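PDB 3T6G: SH2 domain-containing protein 3C, which acts as an adapter protein in integrin-linked signalling for cell adhesion and migration, its C-terminal Cdc25-homology domain being closed and incapable of canonical nucleotide exchange. Local coordinates for residues A[178-182]-A[183-187]; A[197-201]-A[202-206]; A[46-50]-A[51-55]. The protein carries 2 engineered substitutions. One frame throughout, in Å; residues are numbered along the deposited sequence.

Followed from the N terminus, the three contacts come in series, none nesting in or crossing another, and each joins adjoining pieces of chain within the Ras-GEF homology region. Contact 3 comes first, at the turn where helix 35-46 gives way to helix 50-64. Contact 1 lies within helix 175-193, and contact 2 rounds a tight turn in the loop leading to helix 210-215. Their centres are about 19 to 22 Å apart. The link between them is indirect: helix 121-140 receives side chains from both contact 1 and contact 3, while residues 202-206 of contact 2 reach helix 50-64, whose first turn is built in contact 3.

Contact 1 (A[178-182]-A[183-187])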
loop_
_atom_site.group_PDB
_atom_site.type_symbol
_atom_site.label_atom_id
_atom_site.label_comp_id
_atom_site.label_asym_id
_atom_site.label_seq_id
_atom_site.Cartn_x
_atom_site.Cartn_y
_atom_site.Cartn_z
ATOM N N ALA A 178 -0.089 25.101 10.018
ATOM C CA ALA A 178 0.693 25.234 8.801
ATOM C C ALA A 178 2.143 24.759 8.969
ATOM O O ALA A 178 2.695 24.102 8.071
ATOM C CB ALA A 178 0.657 26.666 8.323
ATOM N N ILE A 179 2.753 25.097 10.109
ATOM C CA ILE A 179 4.132 24.697 10.399
ATOM C C ILE A 179 4.203 23.189 10.590
ATOM O O ILE A 179 5.089 22.512 10.055
ATOM C CB ILE A 179 4.687 25.376 11.676
ATOM C CG1 ILE A 179 4.586 26.896 11.577
ATOM C CG2 ILE A 179 6.151 25.009 11.907
ATOM C CD1 ILE A 179 5.200 27.595 12.767
ATOM N N LEU A 180 3.258 22.671 11.360
ATOM C CA LEU A 180 3.196 21.252 11.628
ATOM C C LEU A 180 3.252 20.481 10.299
ATOM O O LEU A 180 4.063 19.560 10.128
ATOM C CB LEU A 180 1.921 20.939 12.399
ATOM C CG LEU A 180 1.811 19.492 12.873
ATOM C CD1 LEU A 180 2.762 19.289 14.031
ATOM C CD2 LEU A 180 0.371 19.129 13.269
ATOM N N TYR A 181 2.408 20.900 9.358
ATOM C CA TYR A 181 2.332 20.299 8.033
ATOM C C TYR A 181 3.655 20.380 7.269
ATOM O O TYR A 181 4.175 19.356 6.812
ATOM C CB TYR A 181 1.229 20.974 7.225
ATOM C CG TYR A 181 1.040 20.395 5.853
ATOM C CD1 TYR A 181 0.541 19.123 5.687
ATOM C CD2 TYR A 181 1.354 21.122 4.715
ATOM C CE1 TYR A 181 0.367 18.580 4.416
ATOM C CE2 TYR A 181 1.182 20.586 3.436
ATOM C CZ TYR A 181 0.688 19.316 3.297
ATOM O OH TYR A 181 0.503 18.772 2.046
ATOM N N GLU A 182 4.195 21.599 7.140
ATOM C CA GLU A 182 5.373 21.849 6.309
ATOM C C GLU A 182 6.632 21.275 6.911
ATOM O O GLU A 182 7.526 20.809 6.195
ATOM C CB GLU A 182 5.592 23.350 6.096
ATOM C CG GLU A 182 4.680 23.957 5.060
ATOM C CD GLU A 182 4.855 23.326 3.693
ATOM O OE1 GLU A 182 6.020 23.057 3.316
ATOM O OE2 GLU A 182 3.828 23.106 3.002
ATOM N N LYS A 183 6.702 21.330 8.235
ATOM C CA LYS A 183 7.948 21.080 8.937
ATOM C C LYS A 183 7.989 19.749 9.686
ATOM O O LYS A 183 9.054 19.313 10.109
ATOM C CB LYS A 183 8.247 22.244 9.892
ATOM C CG LYS A 183 8.655 23.547 9.187
ATOM C CD LYS A 183 10.039 23.437 8.546
ATOM C CE LYS A 183 10.485 24.753 7.924
ATOM N NZ LYS A 183 11.841 24.648 7.294
ATOM N N LYS A 184 6.840 19.104 9.861
ATOM C CA LYS A 184 6.810 17.840 10.597
ATOM C C LYS A 184 6.249 16.704 9.764
ATOM O O LYS A 184 6.929 15.713 9.519
ATOM C CB LYS A 184 6.003 17.980 11.889
ATOM C CG LYS A 184 6.567 19.015 12.863
ATOM C CD LYS A 184 7.914 18.598 13.431
ATOM C CE LYS A 184 8.538 19.720 14.244
ATOM N NZ LYS A 184 10.007 19.511 14.438
ATOM N N LEU A 185 5.009 16.871 9.323
ATOM C CA LEU A 185 4.288 15.809 8.658
ATOM C C LEU A 185 4.830 15.486 7.291
ATOM O O LEU A 185 5.042 14.312 6.964
ATOM C CB LEU A 185 2.811 16.177 8.529
ATOM C CG LEU A 185 2.155 16.430 9.872
ATOM C CD1 LEU A 185 0.658 16.691 9.702
ATOM C CD2 LEU A 185 2.436 15.237 10.777
ATOM N N LYS A 186 5.006 16.524 6.483
ATOM C CA LYS A 186 5.411 16.358 5.088
ATOM C C LYS A 186 6.729 15.597 4.933
ATOM O O LYS A 186 6.830 14.663 4.118
ATOM C CB LYS A 186 5.502 17.709 4.386
ATOM C CG LYS A 186 4.781 17.726 3.060
ATOM C CD LYS A 186 4.681 19.117 2.508
ATOM C CE LYS A 186 4.016 19.107 1.152
ATOM N NZ LYS A 186 3.769 20.505 0.694
ATOM N N PRO A 187 7.739 15.996 5.716
ATOM C CA PRO A 187 9.081 15.402 5.672
ATOM C C PRO A 187 9.142 14.041 6.360
ATOM O O PRO A 187 10.054 13.254 6.104
ATOM C CB PRO A 187 9.955 16.427 6.416
ATOM C CG PRO A 187 9.114 17.705 6.475
ATOM C CD PRO A 187 7.691 17.221 6.529
#
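Lys186 passes the hydroxyl end of Tyr181, its CE 3.6 Å from Tyr181 OH and its CD 3.9 Å from Tyr181 CE2. Beyond CG the lysine is fully extended, which carries NZ alongside Glu182. The glutamate, bent at chi2 (-60°), points the same way, and its OE2 meets Lys186 NZ in a weak salt bridge of 3.5 Å; Asp156 offers the amine a second ion pair, long and weak. With an alanine here, the Glu182 carboxylate would probably lose its nearby amine and the phenol end of Tyr181 its aliphatic neighbour. Apolar packing falls on another side, where Leu180 CG lies 4.3 Å from Leu185 CG; both leucines also touch helix 121-140. The backbone bonds match this five-residue spacing. Leu180 O accepts from Lys184 N (2.8 Å), which stands above the carbonyl plane, and from Leu185 N (3.0 Å), so the four-residue and five-residue steps share one oxygen. Lys186 N then bonds to Tyr181 O, again five residues back. Pro187 has no N-H to give, and its CG lies 3.5 Å from Glu182 O. A pi-type turn followed by a proline kink thus interrupts the regular winding of helix 175-193 in this all-helical Cdc25-homology domain.

Contact 2 (A[197-201]-A[202-206])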
loop_
_atom_site.group_PDB
_atom_site.type_symbol
_atom_site.label_atom_id
_atom_site.label_comp_id
_atom_site.label_asym_id
_atom_site.label_seq_id
_atom_site.Cartn_x
_atom_site.Cartn_y
_atom_site.Cartn_z
ATOM N N GLU A 197 13.812 5.108 8.504
ATOM C CA GLU A 197 13.198 4.613 9.729
ATOM C C GLU A 197 11.766 5.107 9.870
ATOM O O GLU A 197 11.496 6.308 9.795
ATOM C CB GLU A 197 14.025 5.006 10.953
ATOM C CG GLU A 197 15.351 4.276 11.043
ATOM C CD GLU A 197 15.192 2.769 10.913
ATOM O OE1 GLU A 197 14.038 2.288 10.829
ATOM O OE2 GLU A 197 16.226 2.068 10.891
ATOM N N GLY A 198 10.853 4.161 10.063
ATOM C CA GLY A 198 9.443 4.468 10.215
ATOM C C GLY A 198 9.030 4.661 11.663
ATOM O O GLY A 198 9.881 4.882 12.531
ATOM N N PRO A 199 7.716 4.567 11.932
ATOM C CA PRO A 199 7.119 4.813 13.251
ATOM C C PRO A 199 7.434 3.692 14.228
ATOM O O PRO A 199 7.573 2.542 13.800
ATOM C CB PRO A 199 5.621 4.831 12.955
ATOM C CG PRO A 199 5.476 3.918 11.781
ATOM C CD PRO A 199 6.716 4.114 10.949
ATOM N N PRO A 200 7.538 4.016 15.527
ATOM C CA PRO A 200 7.858 2.985 16.518
ATOM C C PRO A 200 6.831 1.875 16.424
ATOM O O PRO A 200 5.627 2.111 16.507
ATOM C CB PRO A 200 7.756 3.723 17.855
ATOM C CG PRO A 200 6.915 4.923 17.577
ATOM C CD PRO A 200 7.167 5.299 16.148
ATOM N N LEU A 201 7.322 0.667 16.201
ATOM C CA LEU A 201 6.473 -0.487 15.994
ATOM C C LEU A 201 5.454 -0.610 17.140
ATOM O O LEU A 201 4.325 -1.061 16.937
ATOM C CB LEU A 201 7.370 -1.725 15.908
ATOM C CG LEU A 201 6.931 -3.079 15.354
ATOM C CD1 LEU A 201 6.660 -3.029 13.861
ATOM C CD2 LEU A 201 8.040 -4.060 15.662
ATOM N N SER A 202 5.845 -0.180 18.337
ATOM C CA SER A 202 4.995 -0.342 19.517
ATOM C C SER A 202 3.719 0.513 19.522
ATOM O O SER A 202 2.780 0.220 20.264
ATOM C CB SER A 202 5.791 -0.081 20.791
ATOM O OG SER A 202 5.936 1.307 21.013
ATOM N N ASN A 203 3.681 1.569 18.715
ATOM C CA ASN A 203 2.458 2.360 18.581
ATOM C C ASN A 203 1.775 2.111 17.261
ATOM O O ASN A 203 0.729 2.694 16.980
ATOM C CB ASN A 203 2.724 3.866 18.748
ATOM C CG ASN A 203 1.430 4.697 18.806
ATOM O OD1 ASN A 203 0.717 4.684 19.809
ATOM N ND2 ASN A 203 1.135 5.422 17.727
ATOM N N THR A 204 2.346 1.224 16.455
ATOM C CA THR A 204 1.844 1.015 15.103
ATOM C C THR A 204 0.666 0.059 15.029
ATOM O O THR A 204 0.578 -0.933 15.762
ATOM C CB THR A 204 2.950 0.527 14.163
ATOM O OG1 THR A 204 4.084 1.394 14.287
ATOM C CG2 THR A 204 2.473 0.543 12.733
ATOM N N THR A 205 -0.184 0.333 14.055
ATOM C CA THR A 205 -1.520 -0.185 14.003
ATOM C C THR A 205 -1.781 -0.482 12.554
ATOM O O THR A 205 -2.583 -1.341 12.207
ATOM C CB THR A 205 -2.470 0.947 14.491
ATOM O OG1 THR A 205 -3.175 0.550 15.683
ATOM C CG2 THR A 205 -3.420 1.383 13.401
ATOM N N PHE A 206 -1.088 0.246 11.694
ATOM C CA PHE A 206 -1.173 0.026 10.265
ATOM C C PHE A 206 0.057 0.637 9.608
ATOM O O PHE A 206 0.104 1.835 9.372
ATOM C CB PHE A 206 -2.432 0.665 9.727
ATOM C CG PHE A 206 -2.784 0.225 8.350
ATOM C CD1 PHE A 206 -4.095 0.233 7.930
ATOM C CD2 PHE A 206 -1.809 -0.224 7.488
ATOM C CE1 PHE A 206 -4.432 -0.180 6.674
ATOM C CE2 PHE A 206 -2.138 -0.629 6.218
ATOM C CZ PHE A 206 -3.446 -0.599 5.808
#
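Thr204 folds its hydroxyl back onto the carbonyl of Pro200, and OG1 donates to Pro200 O at 2.8 Å. The torsion makes this possible: OG1 lies anti to the threonine's own carbonyl carbon (chi1 -51°), beside its backbone N, and therefore faces the preceding turn. The same oxygen takes a second bond from Asn203 N, 3.0 Å away. The two donors stand well out of the carbonyl plane and on opposite faces of it, so Pro200 O is held from both sides. Thr204 OG1 also rests 3.5 Å from Leu201 CA, and the ring of Pro199 comes up across the threonine with its CG 3.8 Å from OG1. Thr204 is buried, and its hydroxyl is satisfied by Pro200 O.

Leu201 supplies the next bond, its O accepting from Thr204 N at 3.1 Å with the donor again far above the carbonyl plane. The bonds from Asn203 N and Thr204 N each span three residues, and they make two overlapping type I turns, a short piece of 3-10 helix that follows the consecutive prolines Pro199 and Pro200. This turn belongs to the loop between helices 175-193 and 210-215 of the Ras-GEF homology domain. Leu201, CG anti to the backbone N (chi1 -164°), packs on His252, Leu255 and Tyr256, the last a tyrosine probably phosphorylated in the cell but unmodified here.

Ser202 is a middle residue of both turns, and its CB bond points away from residues 197-201. Asn259 ND2, from helix 253-263, donates to Thr204 O and more weakly to Leu201 O, joining the turn to that helix.

Contact 3 (A[46-50]-A[51-55]); sequences AEVDA and RTLAR
Val48 lays its CG1 against CD2 of Leu53, 3.3 Å away, in a close apolar contact that bridges the start of helix 50-64. With Asp49 as the N-cap, this pairing of the residue before the cap with the fourth residue after it is a hydrophobic staple. Leu273 of helix 271-276 touches both side chains, so the staple packs on that helix of the Ras-GEF homology domain. Leu53 CG also rests 3.6 Å from Asp49 O.

Asp49 does the polar part of the work. Its CG is placed between the backbone N and the carbonyl carbon (chi1 73°), which swings the carboxylate forward over the first turn, where OD1 accepts from Thr52 N at 2.8 Å in a nearly straight bond. The position of OD1 is somewhat uncertain, because the model brings it too near the methyl of Thr52, but the capping role fits the geometry: an N-H of the first turn, which has no carbonyl of a preceding helical turn to bond, is given an acceptor. A negative group here would probably also interact favourably with the positive end of the helix dipole.

Regular helical bonding then takes over. Leu53 N donates to Asp49 O at 3.2 Å, and one residue on Ala54 N reaches Ala50 O at 2.9 Å. Arg51 leads away from residues 46-50, CG anti to the backbone N (chi1 178°), to a salt bridge from NE to Glu137 of helix 121-140. The aliphatic part is used as well, for Arg51 CG lies over one face of the Arg55 guanidinium, 3.5 Å above its plane and offset toward the rim.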
loop_
_atom_site.group_PDB
_atom_site.type_symbol
_atom_site.label_atom_id
_atom_site.label_comp_id
_atom_site.label_asym_id
_atom_site.label_seq_id
_atom_site.Cartn_x
_atom_site.Cartn_y
_atom_site.Cartn_z
ATOM N N ALA A 46 -17.897 17.379 9.895
ATOM C CA ALA A 46 -17.828 18.567 10.758
ATOM C C ALA A 46 -18.257 18.331 12.206
ATOM O O ALA A 46 -17.698 18.941 13.116
ATOM C CB ALA A 46 -18.638 19.706 10.166
ATOM N N GLU A 47 -19.248 17.462 12.406
ATOM C CA GLU A 47 -19.864 17.254 13.728
ATOM C C GLU A 47 -18.836 16.893 14.772
ATOM O O GLU A 47 -19.086 17.003 15.966
ATOM C CB GLU A 47 -20.905 16.118 13.695
ATOM C CG GLU A 47 -22.266 16.468 13.096
ATOM C CD GLU A 47 -23.218 15.268 13.018
ATOM O OE1 GLU A 47 -23.049 14.304 13.807
ATOM O OE2 GLU A 47 -24.135 15.288 12.159
ATOM N N VAL A 48 -17.675 16.439 14.330
ATOM C CA VAL A 48 -16.826 15.735 15.256
ATOM C C VAL A 48 -15.350 16.093 15.083
ATOM O O VAL A 48 -14.897 16.414 13.986
ATOM C CB VAL A 48 -17.094 14.212 15.160
ATOM C CG1 VAL A 48 -16.114 13.524 14.209
ATOM C CG2 VAL A 48 -17.043 13.593 16.530
ATOM N N ASP A 49 -14.607 16.040 16.181
ATOM C CA ASP A 49 -13.237 16.503 16.169
ATOM C C ASP A 49 -12.320 15.583 15.330
ATOM O O ASP A 49 -12.726 14.512 14.918
ATOM C CB ASP A 49 -12.739 16.678 17.606
ATOM C CG ASP A 49 -12.478 15.358 18.308
ATOM O OD1 ASP A 49 -12.338 14.314 17.630
ATOM O OD2 ASP A 49 -12.382 15.367 19.548
ATOM N N ALA A 50 -11.088 16.008 15.087
ATOM C CA ALA A 50 -10.170 15.244 14.245
ATOM C C ALA A 50 -9.829 13.882 14.835
ATOM O O ALA A 50 -9.646 12.923 14.095
ATOM C CB ALA A 50 -8.908 16.018 14.016
ATOM N N ARG A 51 -9.743 13.801 16.157
ATOM C CA ARG A 51 -9.369 12.561 16.818
ATOM C C ARG A 51 -10.400 11.445 16.603
ATOM O O ARG A 51 -10.033 10.334 16.229
ATOM C CB ARG A 51 -9.086 12.770 18.302
ATOM C CG ARG A 51 -8.730 11.481 19.023
ATOM C CD ARG A 51 -7.972 11.742 20.318
ATOM N NE ARG A 51 -6.730 12.483 20.095
ATOM C CZ ARG A 51 -6.076 13.152 21.044
ATOM N NH1 ARG A 51 -6.542 13.182 22.285
ATOM N NH2 ARG A 51 -4.957 13.803 20.754
ATOM N N THR A 52 -11.681 11.738 16.791
ATOM C CA THR A 52 -12.694 10.724 16.533
ATOM C C THR A 52 -12.837 10.436 15.019
ATOM O O THR A 52 -13.180 9.339 14.618
ATOM C CB THR A 52 -14.053 11.020 17.279
ATOM O OG1 THR A 52 -15.027 11.579 16.390
ATOM C CG2 THR A 52 -13.822 11.963 18.431
ATOM N N LEU A 53 -12.564 11.416 14.177
ATOM C CA LEU A 53 -12.497 11.147 12.758
ATOM C C LEU A 53 -11.440 10.066 12.549
ATOM O O LEU A 53 -11.645 9.120 11.799
ATOM C CB LEU A 53 -12.090 12.404 11.992
ATOM C CG LEU A 53 -13.253 13.303 11.606
ATOM C CD1 LEU A 53 -12.895 14.034 10.342
ATOM C CD2 LEU A 53 -14.563 12.494 11.434
ATOM N N ALA A 54 -10.320 10.217 13.251
ATOM C CA ALA A 54 -9.165 9.347 13.081
ATOM C C ALA A 54 -9.481 7.953 13.571
ATOM O O ALA A 54 -9.161 6.974 12.906
ATOM C CB ALA A 54 -7.957 9.903 13.826
ATOM N N ARG A 55 -10.101 7.868 14.741
ATOM C CA ARG A 55 -10.450 6.578 15.294
ATOM C C ARG A 55 -11.368 5.849 14.330
ATOM O O ARG A 55 -11.222 4.648 14.100
ATOM C CB ARG A 55 -11.117 6.728 16.647
ATOM C CG ARG A 55 -10.150 6.772 17.806
ATOM C CD ARG A 55 -10.904 6.643 19.134
ATOM N NE ARG A 55 -10.223 7.334 20.224
ATOM C CZ ARG A 55 -10.565 8.531 20.687
ATOM N NH1 ARG A 55 -11.603 9.176 20.166
ATOM N NH2 ARG A 55 -9.878 9.081 21.681
#